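Local atomic coordinates of D-methionine-binding lipoprotein MetQ (Escherichia coli, PDB entry 4YAH), a protein that binds methionine as the substrate-binding lipoprotein of an ATP-driven D-methionine permease, the MetNIQ ABC transporter. Residues A[153-158]-A[168-173]; A[32-37]-A[80-85]. All blocks are in the same frame, centred on the assembly; numbering follows the deposited sequence.

Overall arrangement
The fold is that of a periplasmic binding protein, two sheet-centred lobes with methionine held between them, and the two contacts lie on opposite sides of the chain's centre. Interaction 2 pairs neighbouring parallel strands inside the six-stranded mixed sheet of one lobe; the strand of its second segment, 83-88, runs on to the pocket residues F86, Q87 and H88, and the side chain of N84 is about 9 Å from the ligand. Interaction 1 is a small two-stranded hairpin after helix 139-151, a helix that carries the pocket residues N141 and R144. The centres of interactions 1 and 2 are 39 Å apart, and the nearest atoms of interactions 1 and 2 are about 26 Å apart, so they do not touch.

Interaction 1 of 2, residues A[153-158]-A[168-173]; sequences GLIKLK and LDVVEN
K156 and E172 face each other as an antiparallel hydrogen-bonded pair in a small two-stranded hairpin interrupted by a classic beta bulge. K156 N gives its hydrogen to E172 O at 3.0 Å, while K156 O receives two N-H groups, from V171 N at 2.8 Å and from E172 N. Two residues thus face one lysine, and the register slips by one before L157 meets V170 as a non-hydrogen-bonded pair. Beyond it, K158 N bonds to D169 O in the carbonyl plane.

The bulge sorts the side chains. L157 and V170 share one face, where L157 is buried against L147 of helix 139-151 and I155 against L149 of the same helix. L157 CD2 rests on V170 CG2 at 3.8 Å and I155 CD1 approaches V170 CG2 at about a right angle, branched apolar groups suiting this covered surface. On the K156 and E172 face, the lysine starts with CG anti to its backbone N (chi1 -175°), which lays its methylenes across the glutamate, K156 CD 3.5 Å from E172 OE1. The chain then bends at its last torsion, and K156 NZ stays 5.5 Å from E172 OE1, a loose attraction of opposite charges rather than a salt bridge. A serine in place of K156 would probably strip away the methylenes lying across the E172 carboxylate and leave it without that nearby positive charge.

V171, at the bulge, packs tightly against K158, V171 CG1 lying 3.3 Å from K158 CG, with the side chains at about a right angle. D169 OD2 turns to T166 N within the connecting loop. The extended K158 chain carries its amino group past V171 to a water, which K158 NZ reaches at 2.6 Å and which donates to D169 OD1.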
loop_
_atom_site.group_PDB
_atom_site.type_symbol
_atom_site.label_atom_id
_atom_site.label_comp_id
_atom_site.label_asym_id
_atom_site.label_seq_id
_atom_site.Cartn_x
_atom_site.Cartn_y
_atom_site.Cartn_z
ATOM N N GLY A 153 -7.781 -9.780 17.854
ATOM C CA GLY A 153 -7.881 -10.889 18.797
ATOM C C GLY A 153 -7.985 -12.298 18.226
ATOM O O GLY A 153 -8.272 -13.253 18.959
ATOM N N LEU A 154 -7.753 -12.444 16.925
ATOM C CA LEU A 154 -7.875 -13.744 16.290
ATOM C C LEU A 154 -6.659 -14.621 16.566
ATOM O O LEU A 154 -6.778 -15.842 16.667
ATOM C CB LEU A 154 -8.080 -13.581 14.793
ATOM C CG LEU A 154 -9.441 -13.010 14.392
ATOM C CD1 LEU A 154 -9.466 -12.675 12.923
ATOM C CD2 LEU A 154 -10.552 -13.998 14.691
ATOM N N ILE A 155 -5.499 -13.993 16.714
ATOM C CA ILE A 155 -4.261 -14.714 16.959
ATOM C C ILE A 155 -3.426 -13.961 17.982
ATOM O O ILE A 155 -3.671 -12.781 18.263
ATOM C CB ILE A 155 -3.417 -14.891 15.673
ATOM C CG1 ILE A 155 -3.017 -13.522 15.114
ATOM C CG2 ILE A 155 -4.174 -15.692 14.648
ATOM C CD1 ILE A 155 -2.171 -13.584 13.844
ATOM N N LYS A 156 -2.426 -14.638 18.529
ATOM C CA LYS A 156 -1.411 -13.973 19.323
ATOM C C LYS A 156 -0.050 -14.334 18.767
ATOM O O LYS A 156 0.192 -15.481 18.378
ATOM C CB LYS A 156 -1.514 -14.355 20.805
ATOM C CG LYS A 156 -0.545 -13.571 21.693
ATOM C CD LYS A 156 -0.783 -13.841 23.172
ATOM C CE LYS A 156 0.495 -13.649 23.981
ATOM N NZ LYS A 156 1.308 -12.473 23.532
ATOM N N LEU A 157 0.820 -13.336 18.722
ATOM C CA LEU A 157 2.173 -13.489 18.220
ATOM C C LEU A 157 3.208 -13.487 19.340
ATOM O O LEU A 157 2.987 -12.916 20.415
ATOM C CB LEU A 157 2.512 -12.368 17.251
ATOM C CG LEU A 157 1.574 -12.194 16.061
ATOM C CD1 LEU A 157 1.929 -10.897 15.385
ATOM C CD2 LEU A 157 1.699 -13.376 15.117
ATOM N N LYS A 158 4.344 -14.107 19.049
ATOM C CA LYS A 158 5.507 -14.081 19.934
ATOM C C LYS A 158 5.926 -12.660 20.266
ATOM O O LYS A 158 5.707 -11.730 19.492
ATOM C CB LYS A 158 6.693 -14.798 19.290
ATOM C CG LYS A 158 6.627 -16.302 19.316
ATOM C CD LYS A 158 7.932 -16.903 18.805
ATOM C CE LYS A 158 7.796 -18.401 18.575
ATOM N NZ LYS A 158 9.094 -19.037 18.216
ATOM N N LEU A 168 5.194 -18.313 11.430
ATOM C CA LEU A 168 5.900 -19.089 12.457
ATOM C C LEU A 168 5.831 -18.463 13.851
ATOM O O LEU A 168 6.040 -19.149 14.851
ATOM C CB LEU A 168 7.368 -19.260 12.079
ATOM C CG LEU A 168 7.641 -20.003 10.777
ATOM C CD1 LEU A 168 9.148 -20.104 10.573
ATOM C CD2 LEU A 168 7.008 -21.371 10.775
ATOM N N ASP A 169 5.535 -17.171 13.915
ATOM C CA ASP A 169 5.436 -16.442 15.183
ATOM C C ASP A 169 4.046 -16.510 15.835
ATOM O O ASP A 169 3.821 -15.909 16.878
ATOM C CB ASP A 169 5.810 -14.981 14.970
ATOM C CG ASP A 169 7.277 -14.803 14.608
ATOM O OD1 ASP A 169 8.128 -15.390 15.312
ATOM O OD2 ASP A 169 7.579 -14.086 13.624
ATOM N N VAL A 170 3.116 -17.224 15.213
ATOM C CA VAL A 170 1.779 -17.355 15.768
ATOM C C VAL A 170 1.850 -18.352 16.903
ATOM O O VAL A 170 2.211 -19.511 16.684
ATOM C CB VAL A 170 0.764 -17.805 14.726
ATOM C CG1 VAL A 170 -0.597 -18.126 15.387
ATOM C CG2 VAL A 170 0.599 -16.728 13.688
ATOM N N VAL A 171 1.493 -17.904 18.105
ATOM C CA VAL A 171 1.568 -18.766 19.287
ATOM C C VAL A 171 0.204 -19.131 19.860
ATOM O O VAL A 171 0.099 -20.092 20.617
ATOM C CB VAL A 171 2.426 -18.120 20.393
ATOM C CG1 VAL A 171 3.862 -18.048 19.928
ATOM C CG2 VAL A 171 1.927 -16.735 20.770
ATOM N N GLU A 172 -0.825 -18.364 19.511
ATOM C CA GLU A 172 -2.203 -18.717 19.813
ATOM C C GLU A 172 -3.040 -18.516 18.560
ATOM O O GLU A 172 -2.886 -17.518 17.841
ATOM C CB GLU A 172 -2.766 -17.887 20.964
ATOM C CG GLU A 172 -1.992 -18.020 22.272
ATOM C CD GLU A 172 -2.556 -17.133 23.357
ATOM O OE1 GLU A 172 -1.857 -16.916 24.375
ATOM O OE2 GLU A 172 -3.701 -16.653 23.187
ATOM N N ASN A 173 -3.904 -19.483 18.304
ATOM C CA ASN A 173 -4.749 -19.499 17.120
ATOM C C ASN A 173 -5.920 -20.418 17.435
ATOM O O ASN A 173 -6.022 -21.525 16.908
ATOM C CB ASN A 173 -3.944 -19.968 15.914
ATOM C CG ASN A 173 -4.762 -20.019 14.628
ATOM O OD1 ASN A 173 -5.864 -19.467 14.533
ATOM N ND2 ASN A 173 -4.207 -20.687 13.623
HETATM O O HOH W 1 -7.880 -18.155 15.756
HETATM O O HOH W 2 9.190 -18.221 15.760
#

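Interaction 2 of 2, residues A[32-37]-A[80-85]; sequences HIKVGV and DIDANA
V35 and A83, then G36 and N84, are the parallel bridges joining strands 32-38 and 83-88, neighbours in the mixed sheet of one lobe of this periplasmic binding protein fold. The chain between them passes through helix 41-57, edge strand 60-66 and helix 71-78, and strand 60-66 borders 32-38 on its other side. The N-to-C directions of the two short strand segments differ by 33°.

Backbone bonds form the ladder. G36 N gives its hydrogen to A83 O at 2.9 Å, and G36 O accepts from A85 N, a donor standing nearly in line with the carbonyl. Farther back, K34 O takes a bond from D82 N and a weak one from A83 N.

Where the second segment has not yet become a strand, a side chain does the backbone's work. D82 OD1 receives K34 N at 2.8 Å, almost perfectly straight at 179°, on the anti lone pair, the one away from OD2. With CG beside its own backbone N (chi1 -63°), the carboxylate swings back along strand 32-38; an aspartate's short arm suits this nearby amide. N84 ND2 instead bonds to N73, tying its strand to helix 71-78.

Apolar packing divides between the faces. V35 and A83 share one, where V35 meets F246 of helix 241-250 and A83 touches T233 of strand 229-234; A83 and A85 each bring a CB to 4.4 Å from V35 CG1. I33 CG1 presses on D82 CB at 3.4 Å. On the face of G36 and N84, I81 CD1 lies 3.8 Å from G36 N, and a CB on G36 would collide with that methyl.

Water closes the exposed end: K34 stretches its chain past D80, and one molecule accepts from K34 NZ at 3.0 Å while donating to D80 O.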
loop_
_atom_site.group_PDB
_atom_site.type_symbol
_atom_site.label_atom_id
_atom_site.label_comp_id
_atom_site.label_asym_id
_atom_site.label_seq_id
_atom_site.Cartn_x
_atom_site.Cartn_y
_atom_site.Cartn_z
ATOM N N HIS A 32 10.512 16.829 -18.459
ATOM C CA HIS A 32 9.733 15.593 -18.460
ATOM C C HIS A 32 10.183 14.678 -17.331
ATOM O O HIS A 32 11.379 14.529 -17.102
ATOM C CB HIS A 32 9.901 14.883 -19.798
ATOM C CG HIS A 32 9.080 13.647 -19.945
ATOM N ND1 HIS A 32 7.765 13.675 -20.359
ATOM C CD2 HIS A 32 9.394 12.342 -19.773
ATOM C CE1 HIS A 32 7.297 12.442 -20.413
ATOM N NE2 HIS A 32 8.268 11.613 -20.066
ATOM N N ILE A 33 9.227 14.072 -16.613
ATOM C CA ILE A 33 9.558 13.087 -15.597
ATOM C C ILE A 33 8.578 11.916 -15.690
ATOM O O ILE A 33 7.397 12.121 -15.896
ATOM C CB ILE A 33 9.540 13.717 -14.170
ATOM C CG1 ILE A 33 9.981 12.710 -13.113
ATOM C CG2 ILE A 33 8.173 14.281 -13.836
ATOM C CD1 ILE A 33 10.112 13.315 -11.718
ATOM N N LYS A 34 9.097 10.702 -15.579
ATOM C CA LYS A 34 8.255 9.500 -15.574
ATOM C C LYS A 34 8.088 9.015 -14.131
ATOM O O LYS A 34 9.085 8.801 -13.433
ATOM C CB LYS A 34 8.872 8.394 -16.429
ATOM C CG LYS A 34 8.938 8.686 -17.939
ATOM C CD LYS A 34 9.350 7.447 -18.691
ATOM C CE LYS A 34 9.372 7.694 -20.193
ATOM N NZ LYS A 34 9.655 6.449 -20.962
ATOM N N VAL A 35 6.840 8.833 -13.699
ATOM C CA VAL A 35 6.551 8.377 -12.336
ATOM C C VAL A 35 5.726 7.107 -12.362
ATOM O O VAL A 35 4.667 7.073 -12.978
ATOM C CB VAL A 35 5.804 9.434 -11.527
ATOM C CG1 VAL A 35 5.659 8.989 -10.076
ATOM C CG2 VAL A 35 6.534 10.781 -11.577
ATOM N N GLY A 36 6.223 6.068 -11.693
ATOM C CA GLY A 36 5.504 4.809 -11.602
ATOM C C GLY A 36 4.462 4.807 -10.501
ATOM O O GLY A 36 4.748 5.180 -9.363
ATOM N N VAL A 37 3.253 4.378 -10.853
ATOM C CA VAL A 37 2.105 4.334 -9.947
ATOM C C VAL A 37 1.325 3.054 -10.190
ATOM O O VAL A 37 1.529 2.382 -11.205
ATOM C CB VAL A 37 1.175 5.562 -10.126
ATOM C CG1 VAL A 37 1.965 6.847 -9.912
ATOM C CG2 VAL A 37 0.544 5.594 -11.500
ATOM N N ASP A 80 14.369 3.241 -15.900
ATOM C CA ASP A 80 13.223 3.265 -16.818
ATOM C C ASP A 80 12.189 4.302 -16.420
ATOM O O ASP A 80 11.405 4.761 -17.249
ATOM C CB ASP A 80 12.557 1.893 -16.887
ATOM C CG ASP A 80 13.418 0.853 -17.589
ATOM O OD1 ASP A 80 14.307 1.242 -18.370
ATOM O OD2 ASP A 80 13.208 -0.353 -17.360
ATOM N N ILE A 81 12.172 4.638 -15.131
ATOM C CA ILE A 81 11.355 5.731 -14.621
ATOM C C ILE A 81 12.209 6.545 -13.646
ATOM O O ILE A 81 13.240 6.074 -13.167
ATOM C CB ILE A 81 10.070 5.218 -13.933
ATOM C CG1 ILE A 81 10.413 4.254 -12.795
ATOM C CG2 ILE A 81 9.167 4.543 -14.957
ATOM C CD1 ILE A 81 9.191 3.741 -12.020
ATOM N N ASP A 82 11.781 7.770 -13.370
ATOM C CA ASP A 82 12.517 8.697 -12.513
ATOM C C ASP A 82 12.174 8.580 -11.026
ATOM O O ASP A 82 13.000 8.878 -10.148
ATOM C CB ASP A 82 12.231 10.126 -12.952
ATOM C CG ASP A 82 12.720 10.422 -14.381
ATOM O OD1 ASP A 82 11.890 10.451 -15.322
ATOM O OD2 ASP A 82 13.942 10.632 -14.557
ATOM N N ALA A 83 10.935 8.181 -10.756
ATOM C CA ALA A 83 10.415 8.127 -9.399
ATOM C C ALA A 83 9.287 7.130 -9.385
ATOM O O ALA A 83 8.756 6.789 -10.442
ATOM C CB ALA A 83 9.908 9.478 -8.945
ATOM N N ASN A 84 8.903 6.658 -8.203
ATOM C CA ASN A 84 7.615 5.995 -8.106
ATOM C C ASN A 84 6.910 6.416 -6.837
ATOM O O ASN A 84 7.486 7.056 -5.955
ATOM C CB ASN A 84 7.746 4.460 -8.205
ATOM C CG ASN A 84 8.649 3.852 -7.165
ATOM O OD1 ASN A 84 8.588 4.182 -5.970
ATOM N ND2 ASN A 84 9.465 2.890 -7.606
ATOM N N ALA A 85 5.625 6.094 -6.783
ATOM C CA ALA A 85 4.791 6.549 -5.700
ATOM C C ALA A 85 3.809 5.463 -5.329
ATOM O O ALA A 85 2.662 5.472 -5.793
ATOM C CB ALA A 85 4.068 7.829 -6.092
HETATM O O HOH W 3 12.203 5.246 -19.973
#